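Local coordinates for 27kDa outer membrane protein (Silicibacter pomeroyi, PDB 3GYK) that probably acts as a thiol-disulfide oxidoreductase, this chain being the DsbA-like thioredoxin part of a longer protein, at residues 14-19 with 55-60; 24-29 with 148-153; 74-79 with 124-129; 41-46 with 156-161. All coordinates share one frame; numbering follows the deposited sequence. Where two conformers were deposited one is given.

Interaction 1: 14-19 with 55-60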
loop_
_atom_site.group_PDB
_atom_site.type_symbol
_atom_site.label_atom_id
_atom_site.label_comp_id
_atom_site.label_asym_id
_atom_site.label_seq_id
_atom_site.Cartn_x
_atom_site.Cartn_y
_atom_site.Cartn_z
ATOM N N ALA A 14 -2.583 -3.586 8.755
ATOM C CA ALA A 14 -2.505 -2.920 7.443
ATOM C C ALA A 14 -2.292 -1.428 7.661
ATOM O O ALA A 14 -3.087 -0.792 8.371
ATOM C CB ALA A 14 -3.814 -3.169 6.635
ATOM N N PRO A 15 -1.236 -0.855 7.055
ATOM C CA PRO A 15 -1.027 0.582 7.283
ATOM C C PRO A 15 -2.212 1.456 6.877
ATOM O O PRO A 15 -2.882 1.190 5.883
ATOM C CB PRO A 15 0.180 0.916 6.405
ATOM C CG PRO A 15 0.922 -0.399 6.281
ATOM C CD PRO A 15 -0.152 -1.463 6.252
ATOM N N VAL A 16 -2.427 2.511 7.654
ATOM C CA VAL A 16 -3.456 3.489 7.366
ATOM C C VAL A 16 -2.789 4.844 7.109
ATOM O O VAL A 16 -2.026 5.334 7.948
ATOM C CB VAL A 16 -4.435 3.619 8.554
ATOM C CG1 VAL A 16 -5.413 4.796 8.340
ATOM C CG2 VAL A 16 -5.209 2.290 8.752
ATOM N N LEU A 17 -3.087 5.430 5.955
ATOM C CA LEU A 17 -2.646 6.777 5.606
ATOM C C LEU A 17 -3.857 7.667 5.392
ATOM O O LEU A 17 -4.979 7.208 5.522
ATOM C CB LEU A 17 -1.784 6.745 4.334
ATOM C CG LEU A 17 -0.372 6.170 4.505
ATOM C CD1 LEU A 17 -0.412 4.659 4.663
ATOM C CD2 LEU A 17 0.435 6.529 3.249
ATOM N N GLY A 18 -3.634 8.953 5.102
ATOM C CA GLY A 18 -4.760 9.868 4.868
ATOM C C GLY A 18 -5.416 10.134 6.209
ATOM O O GLY A 18 -4.735 10.187 7.249
ATOM N N ASN A 19 -6.738 10.292 6.219
ATOM C CA ASN A 19 -7.427 10.658 7.451
ATOM C C ASN A 19 -7.890 9.353 8.110
ATOM O O ASN A 19 -8.714 8.643 7.538
ATOM C CB ASN A 19 -8.635 11.554 7.112
ATOM C CG ASN A 19 -9.313 12.120 8.337
ATOM O OD1 ASN A 19 -9.311 11.515 9.415
ATOM N ND2 ASN A 19 -9.877 13.316 8.195
ATOM N N ARG A 55 -9.601 7.970 3.824
ATOM C CA ARG A 55 -8.751 7.077 4.558
ATOM C C ARG A 55 -8.125 6.108 3.558
ATOM O O ARG A 55 -8.840 5.541 2.733
ATOM C CB ARG A 55 -9.660 6.263 5.443
ATOM C CG ARG A 55 -9.003 5.361 6.398
ATOM C CD ARG A 55 -10.142 5.085 7.394
ATOM N NE ARG A 55 -9.675 4.158 8.389
ATOM C CZ ARG A 55 -9.708 2.845 8.238
ATOM N NH1 ARG A 55 -10.249 2.313 7.144
ATOM N NH2 ARG A 55 -9.219 2.074 9.204
ATOM N N LEU A 56 -6.819 5.879 3.659
ATOM C CA LEU A 56 -6.117 5.053 2.664
ATOM C C LEU A 56 -5.443 3.855 3.326
ATOM O O LEU A 56 -4.563 4.035 4.173
ATOM C CB LEU A 56 -5.068 5.904 1.957
ATOM C CG LEU A 56 -4.134 5.197 0.989
ATOM C CD1 LEU A 56 -4.931 4.803 -0.230
ATOM C CD2 LEU A 56 -3.053 6.166 0.611
ATOM N N VAL A 57 -5.858 2.642 2.943
ATOM C CA VAL A 57 -5.393 1.397 3.584
ATOM C C VAL A 57 -4.471 0.696 2.580
ATOM O O VAL A 57 -4.820 0.539 1.400
ATOM C CB VAL A 57 -6.573 0.468 4.016
ATOM C CG1 VAL A 57 -6.065 -0.965 4.356
ATOM C CG2 VAL A 57 -7.318 1.070 5.222
ATOM N N TYR A 58 -3.308 0.255 3.047
ATOM C CA TYR A 58 -2.349 -0.387 2.145
ATOM C C TYR A 58 -2.249 -1.891 2.330
ATOM O O TYR A 58 -2.102 -2.382 3.470
ATOM C CB TYR A 58 -0.972 0.238 2.354
ATOM C CG TYR A 58 -0.735 1.527 1.599
ATOM C CD1 TYR A 58 -1.681 2.048 0.716
ATOM C CD2 TYR A 58 0.469 2.183 1.722
ATOM C CE1 TYR A 58 -1.418 3.215 -0.028
ATOM C CE2 TYR A 58 0.733 3.346 0.998
ATOM C CZ TYR A 58 -0.205 3.847 0.123
ATOM O OH TYR A 58 0.075 4.997 -0.577
ATOM N N ARG A 59 -2.304 -2.621 1.210
ATOM C CA ARG A 59 -2.006 -4.039 1.193
ATOM C C ARG A 59 -0.725 -4.231 0.361
ATOM O O ARG A 59 -0.719 -4.053 -0.884
ATOM C CB ARG A 59 -3.134 -4.857 0.525
ATOM C CG ARG A 59 -4.517 -4.837 1.243
ATOM C CD ARG A 59 -4.476 -5.144 2.755
ATOM N NE ARG A 59 -3.626 -6.274 3.138
ATOM C CZ ARG A 59 -3.669 -6.837 4.343
ATOM N NH1 ARG A 59 -4.574 -6.393 5.249
ATOM N NH2 ARG A 59 -2.790 -7.795 4.675
ATOM N N GLU A 60 0.345 -4.584 1.049
ATOM C CA GLU A 60 1.589 -4.943 0.363
ATOM C C GLU A 60 1.352 -6.300 -0.247
ATOM O O GLU A 60 1.090 -7.279 0.474
ATOM C CB GLU A 60 2.726 -5.003 1.391
ATOM C CG GLU A 60 3.006 -3.673 2.060
ATOM C CD GLU A 60 4.114 -2.881 1.322
ATOM O OE1 GLU A 60 4.697 -3.427 0.362
ATOM O OE2 GLU A 60 4.404 -1.734 1.734
#
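Ala14 CB starts the contact: it touches Val57 CG1, at 3.9 Å, and also Arg59 NH1. That arginine bends back at its second and third torsions, which brings NH1 to the methyl. NH1 also forms a salt bridge with Asp11. Pro15 gives its carbonyl to the neighbouring strand: Tyr58 N donates to Pro15 O over 3.0 Å. The proline ring packs by CD against Tyr58 O. Val16 pairs with Val57 as an antiparallel non-hydrogen-bonded pair. Val16 CG2 meets Val57 CG2 and lies obliquely to the Arg55 guanidinium, near NH2. Thr25 OG1 and the Phe9 carbonyl hold that guanidinium.

Leu17 turns to the other face of the sheet, beside Leu56. The two form the hydrogen-bonded pair. Leu17 N reaches Leu56 O at 2.7 Å in a nearly straight bond (179°) that lies in the carbonyl plane. The return bond, Leu56 N to Leu17 O, comes in from well above its carbonyl plane. CG of Leu17 lies anti to the carbonyl carbon (chi1 -73°), and the branch reaches Tyr58. Leu17 CD1 sits over one face of the Tyr58 ring, 4.3 Å from its centroid, in a CH-pi contact; Leu17 CD2 touches Tyr58 CE2 at 3.9 Å. Gly18, with positive phi, faces Arg55 as the strand ends. Asn19 O then rests against Arg55 CB at 3.3 Å.

Strand 16-18 thus forms an edge of the mixed thioredoxin-like sheet. Three backbone bonds fix its register. Apolar packing with Leu56 and Tyr58 buries the Leu17 side, while Val16 remains exposed. The buried Tyr58 O has no polar partner in the model.

Interaction 2: 24-29 with 148-153; sequences VTVVEF and FVVEDA
Val27 and Val149 form the hydrogen-bonded pair at the middle of two antiparallel strands of the thioredoxin-like sheet. Val27 N donates to Val149 O at 2.8 Å, and Val149 N returns a bond to Val27 O. Glu151 N bonds to Thr25 O further along. The side chains of Val27 and Val149 lie side by side, with the CB atoms 3.9 Å apart. On the other face, Val26 and Val150 meet through CG2 and CG1. Val26 CG1 also touches CD1 of Phe148.

Glu28 runs alongside the Phe148 ring. Its CG is anti to the backbone N (chi1 -177°) and the chain stays extended, which carries CB, CG and CD past the ring. The closest approach is Glu28 CG to Phe148 CE1, 3.4 Å. Carboxylate and ring planes are 31° apart. The Glu28 side chain comes close to Cys34 and Cys37, a CxxC pair that is likely the redox centre, but makes no contact with it.

Further out, helix 161-174 covers Val24 and Val150, and helix 124-140 covers Phe29 and Val149 on the opposite face. Strand 54-60 bonds to the other edge of 24-29.

Val150 to Ala153 form a type II' turn. Within it the Glu151 side chain bends back at chi2 (-54°) to extend the pairing. A salt bridge from Arg5 to OE1 holds the carboxylate. Its other oxygen, Glu151 OE2, takes the N-H of Thr25 on its anti lone pair at 2.8 Å.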
loop_
_atom_site.group_PDB
_atom_site.type_symbol
_atom_site.label_atom_id
_atom_site.label_comp_id
_atom_site.label_asym_id
_atom_site.label_seq_id
_atom_site.Cartn_x
_atom_site.Cartn_y
_atom_site.Cartn_z
ATOM N N VAL A 24 -14.669 7.662 3.644
ATOM C CA VAL A 24 -14.465 6.718 2.528
ATOM C C VAL A 24 -13.076 6.109 2.682
ATOM O O VAL A 24 -12.070 6.848 2.815
ATOM C CB VAL A 24 -14.593 7.415 1.169
ATOM C CG1 VAL A 24 -14.201 6.478 -0.001
ATOM C CG2 VAL A 24 -15.994 7.920 0.988
ATOM N N THR A 25 -13.014 4.774 2.675
ATOM C CA THR A 25 -11.725 4.063 2.653
ATOM C C THR A 25 -11.359 3.601 1.251
ATOM O O THR A 25 -12.176 2.955 0.567
ATOM C CB THR A 25 -11.736 2.836 3.596
ATOM O OG1 THR A 25 -11.936 3.287 4.932
ATOM C CG2 THR A 25 -10.391 2.084 3.554
ATOM N N VAL A 26 -10.138 3.940 0.840
ATOM C CA VAL A 26 -9.559 3.433 -0.410
ATOM C C VAL A 26 -8.486 2.439 -0.036
ATOM O O VAL A 26 -7.589 2.777 0.750
ATOM C CB VAL A 26 -8.939 4.572 -1.266
ATOM C CG1 VAL A 26 -8.148 3.986 -2.458
ATOM C CG2 VAL A 26 -10.024 5.531 -1.732
ATOM N N VAL A 27 -8.574 1.215 -0.551
ATOM C CA VAL A 27 -7.512 0.240 -0.299
ATOM C C VAL A 27 -6.696 0.087 -1.574
ATOM O O VAL A 27 -7.282 -0.048 -2.641
ATOM C CB VAL A 27 -8.109 -1.141 0.074
ATOM C CG1 VAL A 27 -6.994 -2.127 0.381
ATOM C CG2 VAL A 27 -9.071 -1.001 1.297
ATOM N N GLU A 28 -5.361 0.091 -1.481
ATOM C CA GLU A 28 -4.545 -0.165 -2.675
ATOM C C GLU A 28 -3.703 -1.411 -2.423
ATOM O O GLU A 28 -3.106 -1.556 -1.347
ATOM C CB GLU A 28 -3.590 1.011 -2.950
ATOM C CG GLU A 28 -2.790 0.777 -4.252
ATOM C CD GLU A 28 -1.760 1.863 -4.585
ATOM O OE1 GLU A 28 -1.688 2.882 -3.870
ATOM O OE2 GLU A 28 -0.983 1.643 -5.570
ATOM N N PHE A 29 -3.676 -2.300 -3.418
ATOM C CA PHE A 29 -2.799 -3.477 -3.420
ATOM C C PHE A 29 -1.677 -3.133 -4.399
ATOM O O PHE A 29 -1.943 -2.781 -5.563
ATOM C CB PHE A 29 -3.560 -4.683 -3.978
ATOM C CG PHE A 29 -4.587 -5.297 -3.020
ATOM C CD1 PHE A 29 -4.400 -6.583 -2.503
ATOM C CD2 PHE A 29 -5.774 -4.602 -2.694
ATOM C CE1 PHE A 29 -5.344 -7.175 -1.657
ATOM C CE2 PHE A 29 -6.737 -5.187 -1.851
ATOM C CZ PHE A 29 -6.523 -6.458 -1.315
ATOM N N PHE A 148 -7.552 -1.564 -6.628
ATOM C CA PHE A 148 -8.106 -0.715 -5.579
ATOM C C PHE A 148 -9.486 -1.193 -5.131
ATOM O O PHE A 148 -10.251 -1.784 -5.888
ATOM C CB PHE A 148 -8.255 0.736 -6.079
ATOM C CG PHE A 148 -6.950 1.403 -6.421
ATOM C CD1 PHE A 148 -6.253 2.127 -5.462
ATOM C CD2 PHE A 148 -6.448 1.346 -7.718
ATOM C CE1 PHE A 148 -5.027 2.784 -5.789
ATOM C CE2 PHE A 148 -5.236 1.973 -8.051
ATOM C CZ PHE A 148 -4.518 2.695 -7.067
ATOM N N VAL A 149 -9.804 -0.878 -3.877
ATOM C CA VAL A 149 -11.178 -0.963 -3.372
ATOM C C VAL A 149 -11.513 0.453 -2.961
ATOM O O VAL A 149 -10.684 1.132 -2.340
ATOM C CB VAL A 149 -11.266 -1.858 -2.090
ATOM C CG1 VAL A 149 -12.700 -1.906 -1.547
ATOM C CG2 VAL A 149 -10.750 -3.281 -2.367
ATOM N N VAL A 150 -12.706 0.923 -3.318
ATOM C CA VAL A 150 -13.165 2.235 -2.873
ATOM C C VAL A 150 -14.526 1.986 -2.227
ATOM O O VAL A 150 -15.540 1.869 -2.935
ATOM C CB VAL A 150 -13.313 3.271 -4.020
ATOM C CG1 VAL A 150 -13.770 4.663 -3.441
ATOM C CG2 VAL A 150 -11.985 3.382 -4.817
ATOM N N GLU A 151 -14.525 1.876 -0.890
ATOM C CA GLU A 151 -15.728 1.494 -0.111
ATOM C C GLU A 151 -16.274 0.184 -0.684
ATOM O O GLU A 151 -15.578 -0.809 -0.662
ATOM C CB GLU A 151 -16.815 2.585 -0.076
ATOM C CG GLU A 151 -16.652 3.659 0.960
ATOM C CD GLU A 151 -16.491 3.154 2.395
ATOM O OE1 GLU A 151 -17.464 2.660 2.986
ATOM O OE2 GLU A 151 -15.408 3.333 2.948
ATOM N N ASP A 152 -17.494 0.201 -1.218
ATOM C CA ASP A 152 -18.107 -1.044 -1.701
ATOM C C ASP A 152 -17.689 -1.419 -3.119
ATOM O O ASP A 152 -18.038 -2.508 -3.587
ATOM C CB ASP A 152 -19.622 -0.957 -1.633
ATOM C CG ASP A 152 -20.141 -0.949 -0.218
ATOM O OD1 ASP A 152 -19.511 -1.525 0.676
ATOM O OD2 ASP A 152 -21.220 -0.383 -0.014
ATOM N N ALA A 153 -16.986 -0.526 -3.795
ATOM C CA ALA A 153 -16.638 -0.709 -5.211
ATOM C C ALA A 153 -15.263 -1.353 -5.363
ATOM O O ALA A 153 -14.323 -1.041 -4.621
ATOM C CB ALA A 153 -16.687 0.611 -5.960
#

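Interaction 3: 74-79 with 124-129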
loop_
_atom_site.group_PDB
_atom_site.type_symbol
_atom_site.label_atom_id
_atom_site.label_comp_id
_atom_site.label_asym_id
_atom_site.label_seq_id
_atom_site.Cartn_x
_atom_site.Cartn_y
_atom_site.Cartn_z
ATOM N N ALA A 74 10.652 -5.078 3.866
ATOM C CA ALA A 74 11.405 -3.923 4.391
ATOM C C ALA A 74 10.434 -2.803 4.763
ATOM O O ALA A 74 10.549 -2.199 5.832
ATOM C CB ALA A 74 12.368 -3.438 3.358
ATOM N N ALA A 75 9.481 -2.533 3.874
ATOM C CA ALA A 75 8.509 -1.484 4.126
ATOM C C ALA A 75 7.708 -1.797 5.387
ATOM O O ALA A 75 7.588 -0.939 6.268
ATOM C CB ALA A 75 7.572 -1.291 2.889
ATOM N N LEU A 76 7.180 -3.014 5.495
ATOM C CA LEU A 76 6.404 -3.379 6.685
ATOM C C LEU A 76 7.273 -3.295 7.934
ATOM O O LEU A 76 6.796 -2.831 8.973
ATOM C CB LEU A 76 5.790 -4.778 6.548
ATOM C CG LEU A 76 4.683 -4.854 5.483
ATOM C CD1 LEU A 76 4.386 -6.323 5.078
ATOM C CD2 LEU A 76 3.405 -4.102 5.954
ATOM N N ALA A 77 8.538 -3.736 7.840
ATOM C CA ALA A 77 9.462 -3.603 8.978
ATOM C C ALA A 77 9.684 -2.145 9.411
ATOM O O ALA A 77 9.927 -1.878 10.599
ATOM C CB ALA A 77 10.837 -4.297 8.689
ATOM N N ALA A 78 9.616 -1.209 8.462
ATOM C CA ALA A 78 9.836 0.205 8.775
ATOM C C ALA A 78 8.782 0.772 9.734
ATOM O O ALA A 78 8.998 1.824 10.358
ATOM C CB ALA A 78 9.908 1.052 7.500
ATOM N N ARG A 79 7.653 0.081 9.868
ATOM C CA ARG A 79 6.653 0.504 10.870
ATOM C C ARG A 79 7.260 0.541 12.274
ATOM O O ARG A 79 6.888 1.388 13.102
ATOM C CB ARG A 79 5.433 -0.415 10.848
ATOM C CG ARG A 79 4.629 -0.317 9.550
ATOM C CD ARG A 79 3.513 -1.357 9.487
ATOM N NE ARG A 79 3.971 -2.745 9.621
ATOM C CZ ARG A 79 3.144 -3.781 9.709
ATOM N NH1 ARG A 79 1.835 -3.567 9.658
ATOM N NH2 ARG A 79 3.624 -5.012 9.879
ATOM N N PRO A 124 7.135 -12.452 12.350
ATOM C CA PRO A 124 5.972 -13.147 11.781
ATOM C C PRO A 124 4.789 -12.219 11.413
ATOM O O PRO A 124 4.014 -12.573 10.531
ATOM C CB PRO A 124 5.584 -14.163 12.873
ATOM C CG PRO A 124 6.174 -13.619 14.141
ATOM C CD PRO A 124 7.464 -12.939 13.704
ATOM N N GLU A 125 4.651 -11.041 12.029
ATOM C CA GLU A 125 3.580 -10.116 11.582
ATOM C C GLU A 125 3.790 -9.656 10.115
ATOM O O GLU A 125 2.826 -9.342 9.415
ATOM C CB GLU A 125 3.403 -8.903 12.519
ATOM C CG GLU A 125 4.571 -7.939 12.486
ATOM C CD GLU A 125 4.402 -6.721 13.393
ATOM O OE1 GLU A 125 3.255 -6.314 13.677
ATOM O OE2 GLU A 125 5.437 -6.163 13.821
ATOM N N VAL A 126 5.049 -9.627 9.656
ATOM C CA VAL A 126 5.347 -9.201 8.290
ATOM C C VAL A 126 4.828 -10.282 7.316
ATOM O O VAL A 126 4.064 -9.997 6.358
ATOM C CB VAL A 126 6.891 -8.940 8.101
ATOM C CG1 VAL A 126 7.245 -8.753 6.625
ATOM C CG2 VAL A 126 7.313 -7.692 8.896
ATOM N N THR A 127 5.212 -11.521 7.602
ATOM C CA THR A 127 4.697 -12.679 6.873
ATOM C C THR A 127 3.156 -12.730 6.887
ATOM O O THR A 127 2.537 -12.946 5.831
ATOM C CB THR A 127 5.272 -13.951 7.441
ATOM O OG1 THR A 127 6.701 -13.902 7.285
ATOM C CG2 THR A 127 4.711 -15.169 6.709
ATOM N N ALA A 128 2.560 -12.500 8.070
ATOM C CA ALA A 128 1.103 -12.520 8.222
ATOM C C ALA A 128 0.444 -11.472 7.321
ATOM O O ALA A 128 -0.586 -11.768 6.681
ATOM C CB ALA A 128 0.657 -12.355 9.708
ATOM N N HIS A 129 1.013 -10.271 7.244
ATOM C CA HIS A 129 0.426 -9.232 6.363
ATOM C C HIS A 129 0.442 -9.692 4.902
ATOM O O HIS A 129 -0.565 -9.651 4.193
ATOM C CB HIS A 129 1.156 -7.901 6.480
ATOM C CG HIS A 129 0.659 -6.861 5.522
ATOM N ND1 HIS A 129 -0.181 -5.840 5.910
ATOM C CD2 HIS A 129 0.836 -6.715 4.181
ATOM C CE1 HIS A 129 -0.472 -5.088 4.856
ATOM N NE2 HIS A 129 0.118 -5.608 3.793
HETATM O O HOH W 1 6.150 -4.856 11.223
#
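The imidazole of His129 carries Leu76 on one face. Leu76 CD2 stands over the His129 ring, 3.9 Å from its centroid and 8° off the normal, as a CH-pi contact. CD1 of Leu76 lies nearer the CD2 corner of His129, at 3.7 Å. Both ring nitrogens are bonded: ND1 to the carbonyl of Asn13, NE2 to the end of strand 54-60. These two bonds fix the rotation of the imidazole.

The same Leu76 CD2 also covers one face of the Arg79 guanidinium, so one methyl lies against two flat groups. Arg79 turns back at chi3 (-57°). This lets Arg79 NE bond Leu76 O, at 2.9 Å and near the guanidinium plane. NH1 goes to Asn13. Arg79 NH2 and Glu125 OE1 are 4.0 Å apart, beyond a salt bridge, and the oxygen lies well out of the guanidinium plane. A water joins the groups instead: it accepts from Arg79 NH2 and donates to Leu76 O and, weakly, to Glu125 OE2.

Val126 CG2 closes the apolar side against Leu76 CB at 4.0 Å. This is helix-to-helix packing between 66-77 and 124-140, in keeping with the helical insertion of DsbA-like thioredoxin folds.

Interaction 4: 41-46 with 156-161; sequences MAEVQG and PGFVEQ
Phe158 touches helix 35-50 with the far corner of its ring: Phe158 CZ lies 4.2 Å from CG of Glu43. CG of Phe158 is anti to the backbone N (chi1 173°), which places the ring beside the helix. Tyr36, Arg39 and Ala40 of that helix also meet it. The ring is close to the CxxC pair, probably the redox centre, though not in contact with it. Val159 follows with its carbonyl. Val159 O rests 3.8 Å from Glu43 CB, while its side chain packs on Phe148 of the sheet.

Glu160 sits at the N-cap position of helix 161-174. Its CA-CB bond leads away from helix 35-50, though Glu160 CB comes to 4.1 Å from Glu43 OE1. Glu160 N is bonded to Gln163 OE1.

Gln161 carries most of the polar contact. Its backbone N donates to Glu43 OE1 over 2.7 Å, on the anti lone pair, with an angle of 153° at the hydrogen. Glu43 reaches it by bending at chi2 (-52°). The extended side chain of Gln161 then runs along the helix to Gly46, where Gln161 OE1 lies 3.4 Å from Gly46 CA. The absence of a side chain at Gly46 allows this close approach. A water donates to both Glu43 OE1 and Gln161 OE1, linking the two side chains.

The contact therefore joins one helix to the start of another. Glu43 OE1 receives both a backbone N-H in the first turn of helix 161-174 and a water hydrogen. The positive end of that helix dipole would be expected to favour the charged form of this carboxylate.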
loop_
_atom_site.group_PDB
_atom_site.type_symbol
_atom_site.label_atom_id
_atom_site.label_comp_id
_atom_site.label_asym_id
_atom_site.label_seq_id
_atom_site.Cartn_x
_atom_site.Cartn_y
_atom_site.Cartn_z
HETATM N N MSE A 41 1.297 6.233 -7.797
HETATM C CA MSE A 41 1.717 6.953 -6.569
HETATM C C MSE A 41 1.300 8.420 -6.578
HETATM O O MSE A 41 0.690 8.891 -5.613
HETATM C CB MSE A 41 3.235 6.835 -6.340
HETATM C CG MSE A 41 3.690 7.669 -5.174
HETATM SE SE MSE A 41 5.608 7.717 -5.059
HETATM C CE MSE A 41 5.940 9.214 -6.217
ATOM N N ALA A 42 1.600 9.136 -7.664
ATOM C CA ALA A 42 1.230 10.543 -7.732
ATOM C C ALA A 42 -0.290 10.786 -7.745
ATOM O O ALA A 42 -0.741 11.833 -7.250
ATOM C CB ALA A 42 1.905 11.244 -8.920
ATOM N N GLU A 43 -1.052 9.834 -8.304
ATOM C CA GLU A 43 -2.518 9.902 -8.360
ATOM C C GLU A 43 -3.120 9.743 -6.967
ATOM O O GLU A 43 -3.996 10.531 -6.577
ATOM C CB GLU A 43 -3.080 8.813 -9.289
ATOM C CG GLU A 43 -2.427 8.840 -10.684
ATOM C CD GLU A 43 -2.466 10.213 -11.349
ATOM O OE1 GLU A 43 -3.508 10.906 -11.303
ATOM O OE2 GLU A 43 -1.439 10.619 -11.936
ATOM N N VAL A 44 -2.609 8.767 -6.231
ATOM C CA VAL A 44 -3.062 8.506 -4.846
ATOM C C VAL A 44 -2.630 9.659 -3.929
ATOM O O VAL A 44 -3.460 10.190 -3.156
ATOM C CB VAL A 44 -2.564 7.153 -4.318
ATOM C CG1 VAL A 44 -3.022 6.920 -2.864
ATOM C CG2 VAL A 44 -3.073 5.996 -5.190
ATOM N N GLN A 45 -1.369 10.113 -4.039
ATOM C CA GLN A 45 -0.946 11.303 -3.265
ATOM C C GLN A 45 -1.819 12.512 -3.579
ATOM O O GLN A 45 -2.191 13.286 -2.681
ATOM C CB GLN A 45 0.513 11.677 -3.549
ATOM C CG GLN A 45 1.550 10.730 -2.983
ATOM C CD GLN A 45 2.994 11.188 -3.285
ATOM O OE1 GLN A 45 3.238 11.853 -4.283
ATOM N NE2 GLN A 45 3.940 10.818 -2.432
ATOM N N GLY A 46 -2.141 12.683 -4.858
ATOM C CA GLY A 46 -3.000 13.775 -5.291
ATOM C C GLY A 46 -4.385 13.696 -4.662
ATOM O O GLY A 46 -4.898 14.693 -4.152
ATOM N N PRO A 156 -10.259 -2.730 -10.111
ATOM C CA PRO A 156 -9.054 -3.583 -10.256
ATOM C C PRO A 156 -8.172 -3.111 -11.419
ATOM O O PRO A 156 -8.081 -3.774 -12.470
ATOM C CB PRO A 156 -9.649 -4.955 -10.551
ATOM C CG PRO A 156 -10.934 -4.631 -11.328
ATOM C CD PRO A 156 -11.470 -3.385 -10.638
ATOM N N GLY A 157 -7.528 -1.967 -11.238
ATOM C CA GLY A 157 -6.600 -1.514 -12.277
ATOM C C GLY A 157 -6.046 -0.148 -11.958
ATOM O O GLY A 157 -6.443 0.482 -10.966
ATOM N N PHE A 158 -5.154 0.317 -12.833
ATOM C CA PHE A 158 -4.639 1.675 -12.720
ATOM C C PHE A 158 -5.781 2.679 -12.922
ATOM O O PHE A 158 -6.617 2.502 -13.802
ATOM C CB PHE A 158 -3.542 1.936 -13.762
ATOM C CG PHE A 158 -3.106 3.387 -13.799
ATOM C CD1 PHE A 158 -2.251 3.888 -12.809
ATOM C CD2 PHE A 158 -3.565 4.237 -14.795
ATOM C CE1 PHE A 158 -1.865 5.235 -12.823
ATOM C CE2 PHE A 158 -3.180 5.590 -14.820
ATOM C CZ PHE A 158 -2.332 6.080 -13.831
ATOM N N VAL A 159 -5.810 3.728 -12.100
ATOM C CA VAL A 159 -6.745 4.847 -12.276
ATOM C C VAL A 159 -6.047 6.177 -11.998
ATOM O O VAL A 159 -5.142 6.236 -11.153
ATOM C CB VAL A 159 -8.014 4.745 -11.368
ATOM C CG1 VAL A 159 -9.110 3.902 -12.072
ATOM C CG2 VAL A 159 -7.667 4.190 -9.967
ATOM N N GLU A 160 -6.482 7.220 -12.710
ATOM C CA GLU A 160 -6.038 8.600 -12.487
ATOM C C GLU A 160 -6.605 9.120 -11.176
ATOM O O GLU A 160 -7.536 8.539 -10.612
ATOM C CB GLU A 160 -6.539 9.514 -13.619
ATOM C CG GLU A 160 -5.925 9.266 -14.975
ATOM C CD GLU A 160 -6.481 10.200 -16.025
ATOM O OE1 GLU A 160 -6.977 11.289 -15.664
ATOM O OE2 GLU A 160 -6.434 9.840 -17.214
ATOM N N GLN A 161 -6.067 10.242 -10.708
ATOM C CA GLN A 161 -6.653 10.910 -9.542
ATOM C C GLN A 161 -8.121 11.293 -9.742
ATOM O O GLN A 161 -8.934 11.071 -8.845
ATOM C CB GLN A 161 -5.864 12.149 -9.177
ATOM C CG GLN A 161 -6.490 12.947 -8.012
ATOM C CD GLN A 161 -5.751 14.260 -7.770
ATOM O OE1 GLN A 161 -4.598 14.407 -8.181
ATOM N NE2 GLN A 161 -6.417 15.229 -7.118
HETATM O O HOH W 2 -2.644 13.774 -10.325
#

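Overall arrangement
Interactions 1 and 2 belong to one sheet. Strands 54-60 and 24-30 are neighbours in it, and the probable hydrogen bonds Val57 N to Val26 O and Val26 N to Arg55 O, both 2.8 Å, join them. Interaction 4 packs on one face: Val44 CG1 meets Leu56 CD2 at 3.6 Å, and Val44 CG2 meets Phe148 CE1 at 3.8 Å. Interaction 3 is tied to interaction 1 through Glu60 N and His129 NE2, 2.9 Å apart. It lies across the chain's centre from interaction 4, about 24 Å between centres. The likely CxxC site is near Glu28 of interaction 2 and Phe158 of interaction 4.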